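Long-range contact in putative alpha-galactosidase/melibiase (Bacteroides fragilis, PDB 4OGZ), which probably hydrolyses terminal, non-reducing alpha-D-galactose residues from alpha-galactosides such as galactose oligosaccharides, galactomannans and galactolipids: residues Gly277-Leu282 with Asp317-Val322. Residues are numbered along the deposited sequence; the frame is centred on the assembly and turned at random.
Sequences GDIGDL and DPDMLV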
loop_
_atom_site.group_PDB
_atom_site.type_symbol
_atom_site.label_atom_id
_atom_site.label_comp_id
_atom_site.label_asym_id
_atom_site.label_seq_id
_atom_site.Cartn_x
_atom_site.Cartn_y
_atom_site.Cartn_z
ATOM N N GLY A 277 14.495 8.534 2.840
ATOM C CA GLY A 277 14.285 9.609 1.897
ATOM C C GLY A 277 13.613 9.089 0.634
ATOM O O GLY A 277 13.372 7.882 0.469
ATOM N N ASP A 278 13.298 10.010 -0.272
ATOM C CA ASP A 278 12.440 9.676 -1.404
ATOM C C ASP A 278 13.067 8.661 -2.346
ATOM O O ASP A 278 14.258 8.735 -2.646
ATOM C CB ASP A 278 12.115 10.888 -2.214
ATOM C CG ASP A 278 11.175 11.864 -1.511
ATOM O OD1 ASP A 278 10.570 11.633 -0.420
ATOM O OD2 ASP A 278 11.038 12.920 -2.134
ATOM N N ILE A 279 12.233 7.708 -2.774
ATOM C CA ILE A 279 12.656 6.638 -3.640
ATOM C C ILE A 279 12.903 7.198 -5.036
ATOM O O ILE A 279 12.250 8.138 -5.495
ATOM C CB ILE A 279 11.628 5.483 -3.688
ATOM C CG1 ILE A 279 12.228 4.232 -4.346
ATOM C CG2 ILE A 279 10.353 5.902 -4.411
ATOM C CD1 ILE A 279 11.317 3.010 -4.291
ATOM N N GLY A 280 13.906 6.642 -5.677
ATOM C CA GLY A 280 14.153 6.920 -7.077
ATOM C C GLY A 280 13.872 5.696 -7.935
ATOM O O GLY A 280 13.804 4.554 -7.449
ATOM N N ASP A 281 13.708 5.947 -9.221
ATOM C CA ASP A 281 13.562 4.883 -10.195
ATOM C C ASP A 281 14.992 4.431 -10.567
ATOM O O ASP A 281 15.493 4.691 -11.668
ATOM C CB ASP A 281 12.713 5.378 -11.367
ATOM C CG ASP A 281 12.495 4.329 -12.434
ATOM O OD1 ASP A 281 12.737 3.124 -12.178
ATOM O OD2 ASP A 281 12.113 4.730 -13.559
ATOM N N LEU A 282 15.637 3.757 -9.605
ATOM C CA LEU A 282 17.002 3.222 -9.769
ATOM C C LEU A 282 17.251 2.135 -8.740
ATOM O O LEU A 282 16.604 2.115 -7.698
ATOM C CB LEU A 282 18.054 4.344 -9.674
ATOM C CG LEU A 282 18.492 4.850 -8.289
ATOM C CD1 LEU A 282 19.885 5.462 -8.375
ATOM C CD2 LEU A 282 17.486 5.837 -7.718
ATOM N N ASP A 317 6.991 2.301 5.982
ATOM C CA ASP A 317 6.713 2.729 4.603
ATOM C C ASP A 317 8.026 2.979 3.863
ATOM O O ASP A 317 8.676 4.001 4.090
ATOM C CB ASP A 317 5.819 3.965 4.642
ATOM C CG ASP A 317 5.504 4.560 3.251
ATOM O OD1 ASP A 317 5.844 3.922 2.222
ATOM O OD2 ASP A 317 4.865 5.657 3.236
ATOM N N PRO A 318 8.433 2.049 2.974
ATOM C CA PRO A 318 9.692 2.216 2.197
ATOM C C PRO A 318 9.504 3.024 0.925
ATOM O O PRO A 318 10.367 2.979 0.044
ATOM C CB PRO A 318 10.102 0.773 1.867
ATOM C CG PRO A 318 8.798 0.052 1.793
ATOM C CD PRO A 318 7.921 0.674 2.849
ATOM N N ASP A 319 8.389 3.752 0.880
ATOM C CA ASP A 319 7.996 4.666 -0.154
ATOM C C ASP A 319 7.301 3.973 -1.330
ATOM O O ASP A 319 7.234 2.744 -1.419
ATOM C CB ASP A 319 9.203 5.506 -0.658
ATOM C CG ASP A 319 8.785 6.896 -1.140
ATOM O OD1 ASP A 319 7.551 7.177 -1.158
ATOM O OD2 ASP A 319 9.691 7.715 -1.478
HETATM N N MSE A 320 6.808 4.810 -2.233
HETATM C CA MSE A 320 5.966 4.412 -3.353
HETATM C C MSE A 320 6.698 3.522 -4.334
HETATM O O MSE A 320 7.905 3.639 -4.537
HETATM C CB MSE A 320 5.419 5.718 -3.968
HETATM C CG MSE A 320 4.472 6.486 -2.986
HETATM SE SE MSE A 320 4.338 8.429 -3.387
HETATM C CE MSE A 320 6.173 9.096 -3.174
ATOM N N LEU A 321 5.956 2.593 -4.942
ATOM C CA LEU A 321 6.492 1.712 -5.976
ATOM C C LEU A 321 6.893 2.483 -7.219
ATOM O O LEU A 321 6.251 3.471 -7.581
ATOM C CB LEU A 321 5.484 0.667 -6.390
ATOM C CG LEU A 321 5.037 -0.279 -5.280
ATOM C CD1 LEU A 321 3.840 -1.088 -5.735
ATOM C CD2 LEU A 321 6.196 -1.181 -4.903
ATOM N N VAL A 322 7.994 2.043 -7.837
ATOM C CA VAL A 322 8.502 2.638 -9.072
ATOM C C VAL A 322 8.429 1.651 -10.239
ATOM O O VAL A 322 8.867 1.956 -11.362
ATOM C CB VAL A 322 9.947 3.194 -8.894
ATOM C CG1 VAL A 322 9.934 4.389 -7.947
ATOM C CG2 VAL A 322 10.920 2.111 -8.431
#
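Ile279 and Asp319 join two buried loops by one side-chain-to-backbone hydrogen bond flanked by an apolar contact, at the C-terminal ends of the adjacent parallel strands 272-274 and 315-317. The bond runs from Ile279 N to Asp319 OD2 at 2.9 Å; its N-H...O angle of 164° makes it nearly straight, and it uses the anti side of the carboxylate, 22° out of plane. The other oxygen turns back on its own loop: Met320 N lies 2.7 Å from Asp319 OD1 and approaches from above the carboxylate plane. Gripped at both oxygens by backbone N-H groups, the carboxylate has its rotation largely fixed. Two residues before it, Asp317 OD1 accepts the Asp319 N-H, closing an Asx turn that shapes the chain leading into this group.

Beside this hydrogen bond, Ile279 reaches across the gap. Its chi1 of -167° sets CG2 between the backbone N and the carbonyl carbon, and both ends of the fork cover Met320 O, Ile279 CG2 at 3.3 Å and CD1 at 3.5 Å; this buried carbonyl has no hydrogen-bonding partner in the model. Ile279 and Val322 reach toward each other tip to tip, CG2 to CG1 3.9 Å, while Gly280 O lies equally far from that valine methyl.

Asp278 OD1 stands 4.2 Å from Asp319 OD2. Arg274 forms a salt bridge with Asp278 and a long, weak ion pair with Asp319, which would offset the like charges. Further along, Asp281 is the centre of an inverse gamma turn, its carboxylate bonded to Tyr344 OH and Gly327 N. Helix 341-353 also reaches the second loop through His347 and Trp351. Loops after adjacent parallel strands, meeting at the C-terminal face where TIM barrels carry their active sites, are characteristic of the (beta/alpha)8 barrel, here the probable catalytic domain of a glycoside hydrolase family 27 member.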